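Local coordinates for 223aa long hypothetical arylmalonate decarboxylase (Sulfolobus tokodaii, PDB 2DGD), which is of unproven function but probably acts as an arylmalonate decarboxylase-like lyase that removes carbon dioxide from a malonate-type substrate, at residues T153-I158 / T184-Q189; A17-D22 / A178-S183; M26-V31 / L214-K219; R5-V10 / V66-I71; E120-E125 / V137-L142. All coordinates share one frame; numbering follows the deposited sequence.

Interaction 1: T153-I158 / T184-Q189; sequences TPIFTI and TYEAVQ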
# COMPACT_ATOMS: atom_id res chain seq x y z
N THR A 153 32.45 1.50 -0.70
CA THR A 153 32.15 1.58 0.72
C THR A 153 30.68 1.39 1.05
O THR A 153 29.81 2.12 0.56
CB THR A 153 32.61 2.92 1.29
OG1 THR A 153 33.97 3.15 0.93
CG2 THR A 153 32.48 2.92 2.82
N PRO A 154 30.38 0.38 1.88
CA PRO A 154 29.02 0.03 2.32
C PRO A 154 28.36 1.12 3.17
O PRO A 154 29.03 1.87 3.88
CB PRO A 154 29.25 -1.25 3.13
CG PRO A 154 30.50 -1.80 2.57
CD PRO A 154 31.35 -0.59 2.39
N ILE A 155 27.04 1.18 3.09
CA ILE A 155 26.27 2.16 3.83
C ILE A 155 26.71 2.27 5.29
O ILE A 155 27.10 3.34 5.76
CB ILE A 155 24.78 1.82 3.81
CG1 ILE A 155 24.26 1.92 2.37
CG2 ILE A 155 24.01 2.75 4.74
CD1 ILE A 155 22.81 1.54 2.20
N PHE A 156 26.65 1.15 6.01
CA PHE A 156 27.01 1.18 7.41
C PHE A 156 28.48 1.32 7.74
O PHE A 156 28.84 1.59 8.88
CB PHE A 156 26.39 -0.02 8.12
CG PHE A 156 24.91 0.11 8.28
CD1 PHE A 156 24.37 1.08 9.11
CD2 PHE A 156 24.04 -0.68 7.53
CE1 PHE A 156 22.98 1.27 9.20
CE2 PHE A 156 22.66 -0.50 7.61
CZ PHE A 156 22.13 0.48 8.44
N THR A 157 29.35 1.16 6.75
CA THR A 157 30.76 1.36 7.00
C THR A 157 30.93 2.87 7.13
O THR A 157 31.71 3.36 7.94
CB THR A 157 31.62 0.86 5.84
OG1 THR A 157 31.64 -0.58 5.85
CG2 THR A 157 33.03 1.38 5.97
N ILE A 158 30.17 3.60 6.31
CA ILE A 158 30.19 5.06 6.33
C ILE A 158 29.52 5.50 7.62
O ILE A 158 29.93 6.47 8.25
CB ILE A 158 29.40 5.65 5.14
CG1 ILE A 158 30.11 5.31 3.82
CG2 ILE A 158 29.21 7.16 5.32
CD1 ILE A 158 29.35 5.73 2.59
N THR A 184 26.39 8.22 -0.35
CA THR A 184 25.89 8.57 0.97
C THR A 184 24.38 8.71 1.10
O THR A 184 23.89 9.05 2.17
CB THR A 184 26.55 9.87 1.45
OG1 THR A 184 26.42 10.86 0.42
CG2 THR A 184 28.02 9.64 1.73
N TYR A 185 23.65 8.46 0.03
CA TYR A 185 22.20 8.60 0.06
C TYR A 185 21.52 8.01 1.30
O TYR A 185 20.70 8.67 1.93
CB TYR A 185 21.59 7.98 -1.20
CG TYR A 185 20.11 8.22 -1.29
CD1 TYR A 185 19.19 7.17 -1.16
CD2 TYR A 185 19.61 9.50 -1.47
CE1 TYR A 185 17.83 7.40 -1.21
CE2 TYR A 185 18.25 9.75 -1.53
CZ TYR A 185 17.36 8.69 -1.39
OH TYR A 185 16.02 8.94 -1.44
N GLU A 186 21.85 6.77 1.65
CA GLU A 186 21.25 6.13 2.82
C GLU A 186 21.97 6.47 4.12
O GLU A 186 21.35 6.93 5.08
CB GLU A 186 21.23 4.60 2.65
CG GLU A 186 20.41 4.08 1.48
CD GLU A 186 21.19 4.07 0.16
OE1 GLU A 186 20.58 3.71 -0.88
OE2 GLU A 186 22.40 4.40 0.16
N ALA A 187 23.28 6.23 4.15
CA ALA A 187 24.10 6.49 5.34
C ALA A 187 23.75 7.82 6.00
O ALA A 187 23.51 7.89 7.20
CB ALA A 187 25.57 6.46 4.97
N VAL A 188 23.72 8.87 5.20
CA VAL A 188 23.42 10.20 5.69
C VAL A 188 22.04 10.30 6.36
O VAL A 188 21.86 11.06 7.31
CB VAL A 188 23.57 11.21 4.53
CG1 VAL A 188 22.69 12.39 4.71
CG2 VAL A 188 25.03 11.66 4.45
N GLN A 189 21.06 9.52 5.90
CA GLN A 189 19.73 9.56 6.51
C GLN A 189 19.74 8.92 7.89
O GLN A 189 19.14 9.45 8.83
CB GLN A 189 18.72 8.82 5.63
CG GLN A 189 18.49 9.46 4.28
CD GLN A 189 17.50 8.69 3.43
OE1 GLN A 189 16.33 8.53 3.81
NE2 GLN A 189 17.96 8.21 2.28
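T184 reaches I158 only at its far end, where methyl CG2 lies 4.2 Å from I158 CD1. Two residues on, E186 meets I155, and the two side chains cross at about a right angle. CD1 of I155 rests 3.5 Å from E186 CB and also touches CG, CD and OE2. The glutamate chain is folded at its second torsion (chi2 85°), which brings the carboxylate back beside this methyl, while OE1 is hydrogen-bonded to the hydroxyl of Y21 on helix 19-26. With an alanine in place of I155, the apolar surface against the E186 chain would go, and the glutamate would probably be freer to swing away from Y21. Helices 155-163 and 187-195 meet here near their N-terminal ends, consistent with the aspartate/glutamate racemase-like fold of the family. The first has P154 at its N-cap position, with the proline carbonyl accepting from both T157 N and I158 N. A187 comes next, and its small side chain lets the backbones approach closely. CB lies 3.7 Å from I158 CG2 and 4.0 Å from I155 CG2, because both isoleucines, one helical turn apart, hold this branch anti to the backbone N (chi1 -65° in I155) and so turn it to the same alanine. A187 CB also lies 3.6 Å from I155 O.

Interaction 2: A17-D22 / A178-S183; sequences AGMEYD and ACTALS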
# COMPACT_ATOMS: atom_id res chain seq x y z
N ALA A 17 32.12 5.63 -8.78
CA ALA A 17 30.94 4.80 -8.99
C ALA A 17 29.83 5.08 -8.00
O ALA A 17 28.81 4.38 -7.99
CB ALA A 17 31.33 3.33 -8.95
N GLY A 18 29.99 6.10 -7.17
CA GLY A 18 28.97 6.40 -6.19
C GLY A 18 28.10 7.61 -6.44
O GLY A 18 26.93 7.62 -6.06
N MSE A 19 28.64 8.63 -7.09
CA MSE A 19 27.89 9.85 -7.34
C MSE A 19 26.68 9.71 -8.26
O MSE A 19 25.63 10.30 -7.99
CB MSE A 19 28.82 10.94 -7.87
CG MSE A 19 28.08 12.24 -8.18
SE MSE A 19 29.21 13.78 -8.40
CE MSE A 19 28.37 14.94 -7.09
N GLU A 20 26.81 8.97 -9.34
CA GLU A 20 25.70 8.81 -10.26
C GLU A 20 24.52 8.16 -9.56
O GLU A 20 23.37 8.56 -9.76
CB GLU A 20 26.14 7.99 -11.47
CG GLU A 20 27.15 8.74 -12.33
CD GLU A 20 27.89 7.84 -13.30
OE1 GLU A 20 28.51 6.87 -12.83
OE2 GLU A 20 27.86 8.11 -14.51
N TYR A 21 24.80 7.17 -8.72
CA TYR A 21 23.75 6.49 -7.98
C TYR A 21 23.04 7.46 -7.03
O TYR A 21 21.82 7.55 -7.03
CB TYR A 21 24.34 5.33 -7.18
CG TYR A 21 23.37 4.69 -6.22
CD1 TYR A 21 22.43 3.74 -6.65
CD2 TYR A 21 23.37 5.04 -4.87
CE1 TYR A 21 21.53 3.16 -5.76
CE2 TYR A 21 22.48 4.47 -3.97
CZ TYR A 21 21.56 3.53 -4.42
OH TYR A 21 20.70 2.97 -3.51
N ASP A 22 23.82 8.19 -6.23
CA ASP A 22 23.27 9.17 -5.29
C ASP A 22 22.39 10.18 -6.01
O ASP A 22 21.25 10.42 -5.62
CB ASP A 22 24.38 9.91 -4.56
CG ASP A 22 24.92 9.14 -3.37
OD1 ASP A 22 25.89 9.62 -2.74
OD2 ASP A 22 24.37 8.07 -3.06
N ALA A 178 33.09 14.05 3.31
CA ALA A 178 33.74 14.43 2.05
C ALA A 178 33.84 13.35 0.97
O ALA A 178 33.74 12.16 1.25
CB ALA A 178 35.13 14.97 2.35
N CYS A 179 34.05 13.81 -0.26
CA CYS A 179 34.21 12.99 -1.46
C CYS A 179 32.90 12.52 -2.10
O CYS A 179 32.05 11.91 -1.45
CB CYS A 179 35.12 11.78 -1.22
SG CYS A 179 35.97 11.22 -2.73
N THR A 180 32.77 12.80 -3.40
CA THR A 180 31.59 12.43 -4.16
C THR A 180 31.61 10.98 -4.61
O THR A 180 30.63 10.50 -5.17
CB THR A 180 31.44 13.31 -5.40
OG1 THR A 180 32.57 13.13 -6.26
CG2 THR A 180 31.31 14.77 -5.00
N ALA A 181 32.72 10.28 -4.37
CA ALA A 181 32.82 8.87 -4.76
C ALA A 181 32.02 7.98 -3.79
O ALA A 181 31.63 6.87 -4.13
CB ALA A 181 34.26 8.43 -4.79
N LEU A 182 31.79 8.48 -2.58
CA LEU A 182 31.02 7.75 -1.59
C LEU A 182 29.53 7.89 -1.88
O LEU A 182 29.04 8.98 -2.15
CB LEU A 182 31.29 8.30 -0.19
CG LEU A 182 32.61 7.97 0.51
CD1 LEU A 182 32.68 8.74 1.83
CD2 LEU A 182 32.71 6.47 0.76
N SER A 183 28.81 6.77 -1.84
CA SER A 183 27.38 6.80 -2.04
C SER A 183 26.81 7.00 -0.64
O SER A 183 26.75 6.05 0.16
CB SER A 183 26.89 5.49 -2.62
OG SER A 183 25.48 5.48 -2.69
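S183 and D22 join the start of helix 19-26 to the loop that follows strand 174-177. In this alpha/beta protein each of the two parallel sheets thus sends a segment from beyond its strands (6-13 in one, 174-177 in the other) to the contact. The polar part rests on one hydrogen bond between the segments, given by S183 OG to D22 OD2 over 2.8 Å. The hydroxyl, carried anti to its own backbone nitrogen (chi1 174°), meets the carboxylate from above, 38° out of its plane. The same buried carboxylate is gripped by further donors: OD1 takes the backbone N of T184 and ND2 of N203, and OD2 takes the backbone N of Y185. Four donors thus hold the acid and fix its rotation. A second kind of contact involves carbon-bound hydrogens. G18 brings CA to within 3.4 Å of A181 O, a CA-H...O contact with 144° at the hydrogen, and a side chain at this position would run into that carbonyl. An apolar contact joins selenomethionine M19 and T180, whose side chains cross obliquely. T180 OG1 is bonded to G73 O, and its methyl is left to meet M19. The selenomethionine chain bends at its last torsion, setting CE 3.6 Å from T180 CG2 and SE 3.8 Å from T180 CB.

Interaction 3: M26-V31 / L214-K219; sequences MAPEGV and LKIKAK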
# COMPACT_ATOMS: atom_id res chain seq x y z
N MSE A 26 18.31 10.86 -5.60
CA MSE A 26 17.84 12.16 -5.12
C MSE A 26 17.02 12.91 -6.16
O MSE A 26 16.26 13.82 -5.83
CB MSE A 26 19.03 13.02 -4.70
CG MSE A 26 19.90 12.38 -3.65
SE MSE A 26 21.40 13.48 -3.13
CE MSE A 26 22.65 13.01 -4.51
N ALA A 27 17.18 12.54 -7.43
CA ALA A 27 16.46 13.21 -8.50
C ALA A 27 14.96 13.08 -8.34
O ALA A 27 14.43 11.97 -8.27
CB ALA A 27 16.89 12.65 -9.84
N PRO A 28 14.24 14.21 -8.24
CA PRO A 28 12.78 14.14 -8.10
C PRO A 28 12.19 13.74 -9.44
O PRO A 28 12.88 13.74 -10.46
CB PRO A 28 12.41 15.56 -7.68
CG PRO A 28 13.45 16.39 -8.31
CD PRO A 28 14.72 15.59 -8.07
N GLU A 29 10.90 13.39 -9.45
CA GLU A 29 10.25 12.96 -10.68
C GLU A 29 10.28 13.96 -11.82
O GLU A 29 9.89 15.12 -11.65
CB GLU A 29 8.80 12.60 -10.40
CG GLU A 29 8.43 11.22 -10.86
CD GLU A 29 7.09 11.21 -11.54
OE1 GLU A 29 6.14 11.81 -10.98
OE2 GLU A 29 6.98 10.60 -12.63
N GLY A 30 10.73 13.52 -12.99
CA GLY A 30 10.79 14.40 -14.13
C GLY A 30 12.18 14.96 -14.32
O GLY A 30 12.44 15.71 -15.26
N VAL A 31 13.08 14.60 -13.41
CA VAL A 31 14.45 15.07 -13.49
C VAL A 31 15.34 13.91 -13.88
O VAL A 31 15.16 12.79 -13.40
CB VAL A 31 14.93 15.63 -12.12
CG1 VAL A 31 16.34 16.17 -12.23
CG2 VAL A 31 14.00 16.70 -11.65
N LEU A 214 17.82 25.53 -10.30
CA LEU A 214 16.82 25.17 -11.30
C LEU A 214 15.40 25.43 -10.79
O LEU A 214 14.46 25.53 -11.58
CB LEU A 214 16.94 23.70 -11.68
CG LEU A 214 18.22 23.26 -12.39
CD1 LEU A 214 18.10 21.80 -12.74
CD2 LEU A 214 18.44 24.10 -13.63
N LYS A 215 15.27 25.53 -9.47
CA LYS A 215 13.98 25.75 -8.82
C LYS A 215 13.07 24.54 -8.95
O LYS A 215 11.99 24.61 -9.53
CB LYS A 215 13.28 26.99 -9.38
CG LYS A 215 13.83 28.29 -8.83
CD LYS A 215 13.39 28.53 -7.39
CE LYS A 215 14.57 28.87 -6.47
NZ LYS A 215 15.40 30.02 -6.95
N ILE A 216 13.53 23.43 -8.39
CA ILE A 216 12.77 22.19 -8.41
C ILE A 216 12.66 21.71 -6.96
O ILE A 216 13.67 21.47 -6.30
CB ILE A 216 13.48 21.11 -9.27
CG1 ILE A 216 13.63 21.60 -10.71
CG2 ILE A 216 12.71 19.82 -9.23
CD1 ILE A 216 14.42 20.68 -11.60
N LYS A 217 11.43 21.59 -6.47
CA LYS A 217 11.20 21.14 -5.10
C LYS A 217 11.78 19.75 -4.90
O LYS A 217 11.67 18.89 -5.78
CB LYS A 217 9.69 21.12 -4.80
CG LYS A 217 9.30 20.33 -3.55
CD LYS A 217 9.74 21.02 -2.27
CE LYS A 217 8.65 21.93 -1.73
NZ LYS A 217 7.44 21.14 -1.33
N ALA A 218 12.39 19.52 -3.75
CA ALA A 218 12.98 18.21 -3.47
C ALA A 218 13.42 18.06 -2.03
O ALA A 218 13.85 19.03 -1.40
CB ALA A 218 14.16 17.96 -4.41
N LYS A 219 13.33 16.84 -1.52
CA LYS A 219 13.74 16.54 -0.16
C LYS A 219 15.05 15.75 -0.15
O LYS A 219 15.05 14.53 -0.27
CB LYS A 219 12.66 15.75 0.58
CG LYS A 219 13.10 15.33 1.98
CD LYS A 219 11.96 14.81 2.84
CE LYS A 219 12.43 14.57 4.28
NZ LYS A 219 11.33 14.21 5.23
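P28 and I216 form the centre of this contact, the proline ring meeting the isoleucine at about a right angle. CG of P28 lies 3.6 Å from I216 CG2, the branch that the first torsion (chi1 -60°) holds anti to the backbone N. The other branch of I216 runs to V31, where CD1 stands 4.0 Å from V31 CG2, so one side chain bridges both ends of the P28-V31 turn. Beside it, P28 CB lies 3.9 Å from the carbonyl O of K217, and P28 CG reaches A218 CB at 4.3 Å. One shell out, R5 packs against both P28 and I216 and binds the backbone of E29 and G30, and so anchors the loop. A neighbouring subunit completes the surroundings: K163 of that chain binds the carbonyls of L214 and K215, and its D194 takes K217 N. Two backbone motifs set the apolar groups in place. P28 to V31 is a type II beta turn, closed by V31 N to P28 O at 3.1 Å, with G30 at the position that suits glycine. K215, with positive phi, is the C-prime residue of the Schellman motif that terminates helix 202-214 and releases the chain toward I216.

Interaction 4: R5-V10 / V66-I71; sequences RGRIGV and VSDIII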
# COMPACT_ATOMS: atom_id res chain seq x y z
N ARG A 5 11.13 18.02 -16.36
CA ARG A 5 11.17 18.91 -15.21
C ARG A 5 12.56 19.54 -15.08
O ARG A 5 12.71 20.65 -14.56
CB ARG A 5 10.85 18.11 -13.96
CG ARG A 5 10.49 18.94 -12.76
CD ARG A 5 10.02 18.03 -11.65
NE ARG A 5 9.46 18.75 -10.52
CZ ARG A 5 9.01 18.15 -9.42
NH1 ARG A 5 8.52 18.88 -8.43
NH2 ARG A 5 9.05 16.83 -9.33
N GLY A 6 13.57 18.84 -15.57
CA GLY A 6 14.92 19.36 -15.50
C GLY A 6 15.95 18.29 -15.83
O GLY A 6 15.71 17.10 -15.61
N ARG A 7 17.08 18.73 -16.36
CA ARG A 7 18.17 17.83 -16.73
C ARG A 7 19.46 18.32 -16.10
O ARG A 7 19.91 19.43 -16.38
CB ARG A 7 18.30 17.76 -18.24
CG ARG A 7 17.10 17.16 -18.94
CD ARG A 7 17.56 16.39 -20.16
NE ARG A 7 16.97 16.88 -21.40
CZ ARG A 7 15.95 16.30 -22.02
NH1 ARG A 7 15.50 16.81 -23.15
NH2 ARG A 7 15.41 15.19 -21.53
N ILE A 8 20.06 17.49 -15.26
CA ILE A 8 21.30 17.85 -14.59
C ILE A 8 22.49 17.10 -15.16
O ILE A 8 22.55 15.87 -15.15
CB ILE A 8 21.20 17.57 -13.08
CG1 ILE A 8 20.03 18.35 -12.48
CG2 ILE A 8 22.50 17.97 -12.38
CD1 ILE A 8 19.79 18.08 -11.02
N GLY A 9 23.45 17.86 -15.68
CA GLY A 9 24.65 17.25 -16.22
C GLY A 9 25.69 17.14 -15.13
O GLY A 9 25.72 17.97 -14.22
N VAL A 10 26.52 16.11 -15.19
CA VAL A 10 27.55 15.95 -14.18
C VAL A 10 28.87 15.45 -14.78
O VAL A 10 28.90 14.46 -15.52
CB VAL A 10 27.08 14.99 -13.05
CG1 VAL A 10 26.71 13.65 -13.63
CG2 VAL A 10 28.16 14.83 -12.00
N VAL A 66 22.45 18.92 -23.41
CA VAL A 66 21.44 18.14 -22.70
C VAL A 66 21.23 18.62 -21.27
O VAL A 66 20.29 18.19 -20.60
CB VAL A 66 21.80 16.65 -22.59
CG1 VAL A 66 21.93 16.04 -23.95
CG2 VAL A 66 23.08 16.48 -21.80
N SER A 67 22.11 19.50 -20.80
CA SER A 67 22.03 19.99 -19.43
C SER A 67 21.36 21.34 -19.20
O SER A 67 21.48 22.26 -20.00
CB SER A 67 23.44 20.05 -18.83
OG SER A 67 24.07 18.79 -18.88
N ASP A 68 20.65 21.44 -18.08
CA ASP A 68 20.01 22.69 -17.69
C ASP A 68 21.00 23.37 -16.75
O ASP A 68 21.01 24.59 -16.60
CB ASP A 68 18.70 22.41 -16.96
CG ASP A 68 17.56 22.13 -17.90
OD1 ASP A 68 17.36 22.94 -18.82
OD2 ASP A 68 16.86 21.10 -17.72
N ILE A 69 21.82 22.55 -16.11
CA ILE A 69 22.85 23.02 -15.20
C ILE A 69 23.86 21.89 -15.11
O ILE A 69 23.52 20.74 -15.37
CB ILE A 69 22.27 23.33 -13.80
CG1 ILE A 69 23.32 24.08 -12.98
CG2 ILE A 69 21.88 22.05 -13.09
CD1 ILE A 69 22.78 24.64 -11.69
N ILE A 70 25.10 22.21 -14.75
CA ILE A 70 26.14 21.20 -14.66
C ILE A 70 26.84 21.17 -13.32
O ILE A 70 27.11 22.21 -12.73
CB ILE A 70 27.19 21.41 -15.78
CG1 ILE A 70 26.54 21.12 -17.14
CG2 ILE A 70 28.40 20.53 -15.54
CD1 ILE A 70 27.46 21.29 -18.31
N ILE A 71 27.12 19.97 -12.84
CA ILE A 71 27.80 19.78 -11.57
C ILE A 71 29.19 19.26 -11.87
O ILE A 71 29.34 18.30 -12.63
CB ILE A 71 27.10 18.72 -10.69
CG1 ILE A 71 25.69 19.18 -10.31
CG2 ILE A 71 27.92 18.44 -9.44
CD1 ILE A 71 24.91 18.15 -9.52
O HOH W 1 18.13 19.30 -22.94
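R7 lays its aliphatic chain along the carbonyl of V66. CB is 3.1 Å from V66 O, CG lies a little farther off, and CD comes back to 3.3 Å from the same V66 O because the chain is bent at chi2 and chi3. Farther out, NE gives a hydrogen bond to a water at 3.1 Å, which in turn reaches V66 O weakly. At the tip, NH1 makes a weak hydrogen bond to N152 of a neighbouring subunit. The guanidinium does not pair with D68: their planes are only 5° apart, but the charged atoms stay separated. D68 instead serves the R7 backbone. Its OD2 accepts from R7 N at 2.7 Å through the anti lone pair, and D68 N returns a bond to R7 O, so D68 grips both the N-H and the carbonyl of R7 on the edge that faces it. Beyond it the parallel ladder begins, with G9 N bonded to I69 O at 2.9 Å and I71 N to G9 O at 2.8 Å. A side chain on G9 would run into S67 OG, which is bonded to L63 O. On one face I8 CG2 packs 3.7 Å from I71 CD1. Strand 6-13 is the middle one of a three-stranded parallel sheet, between 31-38 and 69-72; I8 faces helix 202-214 through M207 and L211, whereas I70 on the other face packs against helix 49-63.

Interaction 5: E120-E125 / V137-L142; sequences ERTLEE and VGYDGL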
# COMPACT_ATOMS: atom_id res chain seq x y z
N GLU A 120 47.08 11.70 6.13
CA GLU A 120 47.63 12.90 5.50
C GLU A 120 46.56 13.73 4.82
O GLU A 120 46.33 14.88 5.18
CB GLU A 120 48.70 12.50 4.49
CG GLU A 120 49.81 11.60 5.05
CD GLU A 120 49.27 10.34 5.76
OE1 GLU A 120 48.50 9.58 5.13
OE2 GLU A 120 49.62 10.12 6.95
N ARG A 121 45.89 13.15 3.84
CA ARG A 121 44.86 13.88 3.11
C ARG A 121 43.69 14.32 4.00
O ARG A 121 43.15 15.41 3.80
CB ARG A 121 44.36 13.04 1.94
CG ARG A 121 43.72 13.89 0.86
CD ARG A 121 43.32 13.05 -0.33
NE ARG A 121 42.55 13.85 -1.29
CZ ARG A 121 42.00 13.36 -2.39
NH1 ARG A 121 41.32 14.15 -3.21
NH2 ARG A 121 42.12 12.06 -2.67
N THR A 122 43.30 13.50 4.97
CA THR A 122 42.21 13.87 5.87
C THR A 122 42.64 15.11 6.65
O THR A 122 41.82 15.97 6.97
CB THR A 122 41.88 12.75 6.88
OG1 THR A 122 41.43 11.59 6.17
CG2 THR A 122 40.80 13.20 7.86
N LEU A 123 43.93 15.18 6.95
CA LEU A 123 44.46 16.31 7.68
C LEU A 123 44.37 17.58 6.85
O LEU A 123 44.15 18.66 7.39
CB LEU A 123 45.91 16.03 8.08
CG LEU A 123 46.27 16.49 9.49
CD1 LEU A 123 46.07 18.01 9.62
CD2 LEU A 123 45.38 15.76 10.49
N GLU A 124 44.55 17.46 5.54
CA GLU A 124 44.48 18.61 4.65
C GLU A 124 43.06 19.11 4.52
O GLU A 124 42.83 20.31 4.37
CB GLU A 124 44.99 18.25 3.25
CG GLU A 124 46.35 17.59 3.22
CD GLU A 124 46.78 17.23 1.81
OE1 GLU A 124 46.09 16.41 1.15
OE2 GLU A 124 47.82 17.76 1.35
N GLU A 125 42.10 18.18 4.56
CA GLU A 125 40.68 18.51 4.45
C GLU A 125 40.24 19.25 5.69
O GLU A 125 39.47 20.20 5.62
CB GLU A 125 39.86 17.24 4.29
CG GLU A 125 38.42 17.46 3.86
CD GLU A 125 38.33 17.89 2.42
OE1 GLU A 125 39.16 17.41 1.62
OE2 GLU A 125 37.42 18.70 2.07
N VAL A 137 35.63 20.04 15.73
CA VAL A 137 35.59 19.25 16.95
C VAL A 137 36.08 17.81 16.82
O VAL A 137 36.22 17.11 17.83
CB VAL A 137 34.16 19.24 17.52
CG1 VAL A 137 33.70 20.66 17.76
CG2 VAL A 137 33.22 18.54 16.55
N GLY A 138 36.34 17.35 15.60
CA GLY A 138 36.82 15.99 15.43
C GLY A 138 36.78 15.50 14.00
O GLY A 138 36.13 16.11 13.16
N TYR A 139 37.47 14.40 13.71
CA TYR A 139 37.50 13.86 12.36
C TYR A 139 38.09 12.46 12.29
O TYR A 139 38.68 11.97 13.25
CB TYR A 139 38.30 14.78 11.45
CG TYR A 139 39.68 15.06 11.98
CD1 TYR A 139 39.92 16.13 12.84
CD2 TYR A 139 40.75 14.24 11.64
CE1 TYR A 139 41.19 16.38 13.35
CE2 TYR A 139 42.04 14.48 12.15
CZ TYR A 139 42.25 15.55 13.00
OH TYR A 139 43.51 15.77 13.50
N ASP A 140 37.93 11.82 11.13
CA ASP A 140 38.45 10.47 10.91
C ASP A 140 38.27 10.15 9.42
O ASP A 140 37.49 10.80 8.73
CB ASP A 140 37.71 9.44 11.77
CG ASP A 140 38.47 8.13 11.91
OD1 ASP A 140 37.94 7.18 12.53
OD2 ASP A 140 39.62 8.04 11.41
N GLY A 141 39.00 9.14 8.94
CA GLY A 141 38.91 8.76 7.54
C GLY A 141 38.92 7.25 7.38
O GLY A 141 39.32 6.54 8.30
N LEU A 142 38.49 6.76 6.23
CA LEU A 142 38.45 5.33 5.97
C LEU A 142 39.82 4.81 5.53
O LEU A 142 40.03 3.61 5.43
CB LEU A 142 37.41 5.00 4.90
CG LEU A 142 35.96 5.34 5.22
CD1 LEU A 142 35.09 5.05 4.00
CD2 LEU A 142 35.50 4.54 6.42
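Y139 reaches from its strand toward helix 119-130 and meets two consecutive residues there, T122 and L123. Its ring carbon CG sits between the backbone N and the carbonyl carbon (chi1 54°), a conformation that carries the ring out to the helix. Near the root of the ring, T122 CG2 lies 3.9 Å from Y139 CD2. The threonine holds this methyl anti to its backbone N, which leaves OG1 beside the nitrogen, where it bonds to T115 OG1. L123 takes the outer end: its CD2 is 3.9 Å from Y139 CE2 and 3.5 Å from Y139 OH. An alanine in place of Y139 would remove the ring, and the L123 methyl is likely to lose its apolar neighbour and be set free to turn. G141 has no side chain to obstruct T122; its CA stands 4.0 Å from T122 OG1, and a CB would collide with that hydroxyl. The contact closes the second half of a beta-alpha-beta unit, strand 110-115, helix 119-130 and strand 135-141, with helix and strand directions 145° apart. Methyls mostly meet the ring, T122 and D140 hydrogen-bonding to T115 and H165 instead, so this modest surface contact probably adds little polar specificity.

How the interactions relate
Interactions 1 and 2 adjoin, their centres 10 Å apart, joined by E186 OE1 to Y21 OH (2.7 Å) and T184 N to D22 OD1 (2.8 Å). The side chain of Y21 is about 5 Å from a bound glycerol, which may mark a pocket next to this pair of contacts. Interaction 4 meets interaction 2 through M19 SE, 3.9 Å from V10 CG2. R5 ties interaction 4 to interaction 3, with G30 O 2.9 Å from R5 N, and both border the same neighbouring subunit. Interaction 5 lies on the opposite side of the chain's centre from interactions 3 and 4, about 32 Å from each between centres, yet L142 packs on T153 of interaction 1 (CD1 to CG2, 3.6 Å).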